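Side-chain contacts in cellulose hydrolase (Bacillus licheniformis, PDB 4YZT), which hydrolyses internal beta-1,4-glycosidic bonds of cellulose as an endoglucanase of glycoside hydrolase family 5, here holding cellotetraose: residues A[34-39]-A[269-274]; A[156-161]-A[221-226]. All blocks are in the same frame, centred on the assembly; numbering follows the deposited sequence.

Contact 1: residues A[34-39]-A[269-274]; sequences GWNLGN and IGEYGT. With BGC (beta-D-glucopyranose), chain B; BGC (beta-D-glucopyranose), chain C; BGC (beta-D-glucopyranose), chain D.
N36 reaches across to the backbone of G270, its amide meeting the peptide carbonyl head-on. ND2 donates to G270 O over 3.1 Å with an N-H...O angle of 168°; the donor lies in the carbonyl plane, and G270 O sits close to the plane of the N36 amide. ND2 gives its second bond to W303 O, and at the other end OD1 accepts from R72 NH1; the three bonds fix the amide against a flip. The bond to G270 lies within the eight-stranded parallel (beta/alpha)8 barrel, where strand 299-303 runs between strands 34-36 and 267-272. Y272 bridges that gap through water 1, which lies in the ring plane, accepts from Y272 OH (2.7 Å) and donates to G34 O (2.9 Å); W303 stacks on the ring. E271 stretches toward the sugars, its chain extended beyond CG (chi2 -180°), and its OE2 accepts from O2 of the chain B glucose at 2.7 Å. R72 forms a salt bridge with that same oxygen, and Y225 OH bonds OE1. Farther along the cleft, N39 ND2 donates to O3 of the chain C glucose at 3.0 Å and only weakly to O5 of the chain D glucose.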
# COMPACT_ATOMS: atom_id res chain seq x y z
N GLY A 34 -8.63 8.39 -3.18
CA GLY A 34 -7.64 9.26 -2.57
C GLY A 34 -6.23 8.68 -2.63
O GLY A 34 -6.05 7.49 -2.93
N TRP A 35 -5.24 9.51 -2.32
CA TRP A 35 -3.84 9.10 -2.33
C TRP A 35 -3.06 9.79 -1.21
O TRP A 35 -3.27 10.98 -0.95
CB TRP A 35 -3.24 9.44 -3.69
CG TRP A 35 -1.76 9.25 -3.87
CD1 TRP A 35 -1.12 8.12 -4.32
CD2 TRP A 35 -0.74 10.25 -3.71
NE1 TRP A 35 0.24 8.35 -4.42
CE2 TRP A 35 0.49 9.64 -4.05
CE3 TRP A 35 -0.74 11.58 -3.29
CZ2 TRP A 35 1.70 10.33 -4.00
CZ3 TRP A 35 0.47 12.26 -3.22
CH2 TRP A 35 1.67 11.63 -3.56
N ASN A 36 -2.17 9.05 -0.55
CA ASN A 36 -1.35 9.60 0.54
C ASN A 36 0.01 10.10 0.08
O ASN A 36 0.69 9.41 -0.68
CB ASN A 36 -1.11 8.54 1.63
CG ASN A 36 -2.29 8.37 2.57
OD1 ASN A 36 -2.32 8.96 3.67
ND2 ASN A 36 -3.24 7.52 2.18
N LEU A 37 0.40 11.28 0.57
CA LEU A 37 1.77 11.77 0.38
C LEU A 37 2.63 11.20 1.50
O LEU A 37 3.03 11.92 2.42
CB LEU A 37 1.83 13.31 0.38
CG LEU A 37 3.18 13.97 0.06
CD1 LEU A 37 3.56 13.87 -1.43
CD2 LEU A 37 3.18 15.43 0.50
N GLY A 38 2.91 9.91 1.44
CA GLY A 38 3.57 9.22 2.54
C GLY A 38 5.05 9.54 2.68
O GLY A 38 5.70 9.97 1.72
N ASN A 39 5.58 9.34 3.89
CA ASN A 39 7.02 9.47 4.17
C ASN A 39 7.61 10.81 3.70
O ASN A 39 8.73 10.86 3.14
CB ASN A 39 7.79 8.29 3.54
CG ASN A 39 7.62 6.98 4.33
OD1 ASN A 39 6.73 6.84 5.17
ND2 ASN A 39 8.49 6.00 4.05
N ILE A 269 -11.48 5.53 4.70
CA ILE A 269 -10.43 4.54 4.91
C ILE A 269 -9.12 5.28 4.65
O ILE A 269 -8.74 5.48 3.49
CB ILE A 269 -10.60 3.34 3.97
CG1 ILE A 269 -11.97 2.68 4.18
CG2 ILE A 269 -9.51 2.32 4.19
CD1 ILE A 269 -12.47 1.94 2.96
N GLY A 270 -8.48 5.75 5.72
CA GLY A 270 -7.36 6.67 5.56
C GLY A 270 -6.13 6.07 4.92
O GLY A 270 -5.32 6.78 4.31
N GLU A 271 -5.98 4.75 5.06
CA GLU A 271 -4.89 4.02 4.42
C GLU A 271 -5.31 2.60 4.05
O GLU A 271 -5.94 1.90 4.86
CB GLU A 271 -3.64 3.93 5.33
CG GLU A 271 -3.04 5.27 5.78
CD GLU A 271 -1.82 5.09 6.66
OE1 GLU A 271 -1.20 3.99 6.60
OE2 GLU A 271 -1.47 6.03 7.41
N TYR A 272 -4.92 2.18 2.85
CA TYR A 272 -5.01 0.79 2.40
C TYR A 272 -3.95 0.60 1.32
O TYR A 272 -3.44 1.57 0.75
CB TYR A 272 -6.40 0.43 1.85
CG TYR A 272 -6.59 0.96 0.45
CD1 TYR A 272 -6.31 0.17 -0.67
CD2 TYR A 272 -6.99 2.27 0.25
CE1 TYR A 272 -6.45 0.68 -1.96
CE2 TYR A 272 -7.15 2.79 -1.04
CZ TYR A 272 -6.86 1.99 -2.13
OH TYR A 272 -6.99 2.51 -3.40
N GLY A 273 -3.65 -0.66 1.01
CA GLY A 273 -2.80 -0.96 -0.13
C GLY A 273 -1.77 -2.02 0.18
O GLY A 273 -1.60 -2.43 1.33
N THR A 274 -1.06 -2.48 -0.84
CA THR A 274 -0.02 -3.47 -0.60
C THR A 274 1.25 -2.76 -0.17
O THR A 274 1.42 -1.56 -0.42
CB THR A 274 0.24 -4.38 -1.84
OG1 THR A 274 0.44 -3.58 -3.01
CG2 THR A 274 -0.95 -5.30 -2.06
C2 BGC B . 0.95 4.22 9.32
C3 BGC B . 1.89 4.49 8.20
C4 BGC B . 2.72 3.32 7.89
C5 BGC B . 1.80 2.14 7.56
C6 BGC B . 2.48 0.87 7.12
C1 BGC B . 0.17 3.01 8.88
O1 BGC B . -1.02 2.76 9.55
O2 BGC B . -0.00 5.31 9.51
O3 BGC B . 2.73 5.70 8.44
O4 BGC B . 3.60 3.65 6.76
O5 BGC B . 1.02 1.85 8.77
O6 BGC B . 3.21 0.38 8.24
C2 BGC C . 5.76 3.39 5.77
C3 BGC C . 7.18 3.02 6.03
C4 BGC C . 7.73 3.81 7.17
C5 BGC C . 6.87 3.65 8.41
C6 BGC C . 7.41 4.51 9.53
C1 BGC C . 4.93 3.23 7.02
O2 BGC C . 5.18 2.60 4.71
O3 BGC C . 7.95 3.20 4.81
O4 BGC C . 9.11 3.41 7.54
O5 BGC C . 5.47 4.02 8.15
O6 BGC C . 6.74 4.21 10.75
C2 BGC D . 11.30 4.29 7.87
C3 BGC D . 12.36 5.16 7.27
C4 BGC D . 12.69 4.79 5.87
C5 BGC D . 11.45 4.68 5.05
C6 BGC D . 11.80 4.14 3.70
C1 BGC D . 10.07 4.30 7.02
O2 BGC D . 10.95 4.71 9.20
O3 BGC D . 13.54 5.09 8.09
O4 BGC D . 13.48 5.81 5.18
O5 BGC D . 10.44 3.81 5.69
O6 BGC D . 12.24 2.81 3.86
O HOH W 1 -7.65 5.16 -3.33

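Contact 2: residues A[156-161]-A[221-226]. With BGC (beta-D-glucopyranose), chain B.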
# COMPACT_ATOMS: atom_id res chain seq x y z
N LEU A 156 -10.03 19.04 5.26
CA LEU A 156 -10.51 18.27 6.40
C LEU A 156 -9.39 18.17 7.44
O LEU A 156 -8.21 18.12 7.08
CB LEU A 156 -10.95 16.86 5.98
CG LEU A 156 -12.17 16.68 5.05
CD1 LEU A 156 -11.78 16.92 3.60
CD2 LEU A 156 -12.77 15.29 5.20
N PHE A 157 -9.75 18.15 8.72
CA PHE A 157 -8.76 17.89 9.78
C PHE A 157 -8.92 16.47 10.31
O PHE A 157 -10.03 16.06 10.64
CB PHE A 157 -8.91 18.85 10.97
CG PHE A 157 -8.65 20.31 10.68
CD1 PHE A 157 -7.92 20.71 9.58
CD2 PHE A 157 -9.14 21.28 11.54
CE1 PHE A 157 -7.69 22.07 9.33
CE2 PHE A 157 -8.92 22.64 11.30
CZ PHE A 157 -8.19 23.03 10.19
N GLU A 158 -7.81 15.75 10.42
CA GLU A 158 -7.79 14.44 11.07
C GLU A 158 -7.02 14.54 12.40
O GLU A 158 -5.83 14.83 12.42
CB GLU A 158 -7.17 13.37 10.17
CG GLU A 158 -7.03 12.02 10.87
CD GLU A 158 -6.28 10.99 10.01
OE1 GLU A 158 -5.71 11.38 8.97
OE2 GLU A 158 -6.26 9.80 10.40
N ILE A 159 -7.72 14.31 13.51
CA ILE A 159 -7.16 14.56 14.84
C ILE A 159 -5.80 13.87 15.14
O ILE A 159 -4.86 14.55 15.57
CB ILE A 159 -8.17 14.16 15.93
CG1 ILE A 159 -9.47 14.95 15.74
CG2 ILE A 159 -7.62 14.42 17.33
CD1 ILE A 159 -9.25 16.46 15.76
N VAL A 160 -5.70 12.56 14.91
CA VAL A 160 -4.46 11.84 15.18
C VAL A 160 -4.39 10.49 14.44
O VAL A 160 -5.36 9.72 14.40
CB VAL A 160 -4.27 11.60 16.72
CG1 VAL A 160 -5.42 10.76 17.31
CG2 VAL A 160 -2.93 10.94 17.02
N ASN A 161 -3.23 10.20 13.85
CA ASN A 161 -2.97 8.93 13.18
C ASN A 161 -2.68 7.79 14.15
O ASN A 161 -1.89 7.97 15.08
CB ASN A 161 -1.77 9.08 12.23
CG ASN A 161 -1.55 7.85 11.39
OD1 ASN A 161 -2.37 7.53 10.54
ND2 ASN A 161 -0.44 7.15 11.63
N THR A 221 -13.01 7.13 10.66
CA THR A 221 -11.92 6.55 9.89
C THR A 221 -11.39 5.25 10.50
O THR A 221 -11.52 5.01 11.70
CB THR A 221 -10.75 7.55 9.74
OG1 THR A 221 -9.87 7.14 8.68
CG2 THR A 221 -9.98 7.72 11.06
N TYR A 222 -10.84 4.42 9.63
CA TYR A 222 -10.01 3.28 10.03
C TYR A 222 -9.00 3.06 8.92
O TYR A 222 -9.10 3.66 7.83
CB TYR A 222 -10.86 2.02 10.30
CG TYR A 222 -11.61 1.48 9.10
CD1 TYR A 222 -11.08 0.45 8.33
CD2 TYR A 222 -12.86 1.98 8.75
CE1 TYR A 222 -11.76 -0.04 7.23
CE2 TYR A 222 -13.56 1.48 7.65
CZ TYR A 222 -13.00 0.47 6.90
OH TYR A 222 -13.67 -0.04 5.81
N HIS A 223 -8.00 2.22 9.19
CA HIS A 223 -7.05 1.79 8.17
C HIS A 223 -7.27 0.30 7.91
O HIS A 223 -7.70 -0.44 8.80
CB HIS A 223 -5.61 2.06 8.61
CG HIS A 223 -5.30 3.51 8.84
ND1 HIS A 223 -4.10 3.94 9.37
CD2 HIS A 223 -6.04 4.62 8.61
CE1 HIS A 223 -4.11 5.26 9.45
NE2 HIS A 223 -5.28 5.70 9.01
N TYR A 224 -6.95 -0.14 6.70
CA TYR A 224 -7.15 -1.55 6.37
C TYR A 224 -5.96 -2.12 5.65
O TYR A 224 -5.65 -1.68 4.54
CB TYR A 224 -8.41 -1.72 5.52
CG TYR A 224 -8.84 -3.17 5.38
CD1 TYR A 224 -9.57 -3.79 6.39
CD2 TYR A 224 -8.49 -3.92 4.26
CE1 TYR A 224 -9.96 -5.12 6.28
CE2 TYR A 224 -8.89 -5.25 4.13
CZ TYR A 224 -9.63 -5.85 5.15
OH TYR A 224 -10.03 -7.16 5.06
N TYR A 225 -5.33 -3.11 6.26
CA TYR A 225 -4.15 -3.76 5.68
C TYR A 225 -4.21 -5.28 5.84
O TYR A 225 -3.19 -5.92 6.12
CB TYR A 225 -2.88 -3.24 6.33
CG TYR A 225 -2.43 -1.84 5.94
CD1 TYR A 225 -2.01 -1.54 4.64
CD2 TYR A 225 -2.37 -0.82 6.91
CE1 TYR A 225 -1.57 -0.26 4.30
CE2 TYR A 225 -1.92 0.45 6.58
CZ TYR A 225 -1.52 0.72 5.28
OH TYR A 225 -1.07 1.99 4.96
N SER A 226 -5.39 -5.87 5.68
CA SER A 226 -5.54 -7.31 5.85
C SER A 226 -5.64 -8.06 4.52
O SER A 226 -6.23 -7.56 3.57
CB SER A 226 -6.77 -7.62 6.70
OG SER A 226 -6.58 -7.08 8.00
C2 BGC B . 0.95 4.22 9.32
C3 BGC B . 1.89 4.49 8.20
C4 BGC B . 2.72 3.32 7.89
C5 BGC B . 1.80 2.14 7.56
C6 BGC B . 2.48 0.87 7.12
C1 BGC B . 0.17 3.01 8.88
O1 BGC B . -1.02 2.76 9.55
O2 BGC B . -0.00 5.31 9.51
O3 BGC B . 2.73 5.70 8.44
O4 BGC B . 3.60 3.65 6.76
O5 BGC B . 1.02 1.85 8.77
O6 BGC B . 3.21 0.38 8.24
O HOH W 2 -6.97 7.84 8.73
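E158 and T221 face each other from strands 155-158 and 218-224, their CA atoms 9.0 Å apart because strand 194-196 runs between. All three are parallel staves of the (beta/alpha)8 barrel, and the side chains meet inside it. The N161 side chain runs roughly perpendicular to that of H223, yet the amide is tilted only 32° from the imidazole plane. N161 OD1 comes in at the ring edge, in its plane, 3.1 Å from H223 CE1, and accepts a bond from R72 NH2. A chi1 of -174° sets CG of N161 opposite the backbone N and carries the amide to the sugar, where N161 ND2 donates to O2 of the chain B glucose at 2.8 Å. Replacing N161 with an alanine would probably leave O2 without this donor and R72 NH2 without this acceptor, and open a gap beside H223 CE1. H223 ND1 is hydrogen-bonded to E162 OE2, and a weak bond links it with O1 of the same glucose. E158 OE1 forms a salt bridge with R72 NE, and T221 OG1 is hydrogen-bonded to I268 O. Water 2 donates to E158 OE2 (2.7 Å) and T221 OG1 (3.0 Å) and lies in the imidazole plane 2.7 Å from H223 NE2.

How the contacts relate
Along the chain the pieces come as 34-39, 156-161, 221-226 and 269-274, so both segments of contact 2 fall between those of contact 1. Both contacts lie in the one closed parallel barrel, centres about 9 Å apart, on its first and seventh strands and its fourth and sixth. Strands 218-224 and 267-272 are neighbours, probably joined by a bond from Y224 N to E271 O, and E271 OE2 packs 3.4 Å from H223 CE1. R72, from strand 70-73, reaches side chains of both contacts. Both contribute residues to the glycan pocket and meet at the chain B glucose, E271 and H223 from neighbouring strands, N161 from the loop that follows strand 155-158.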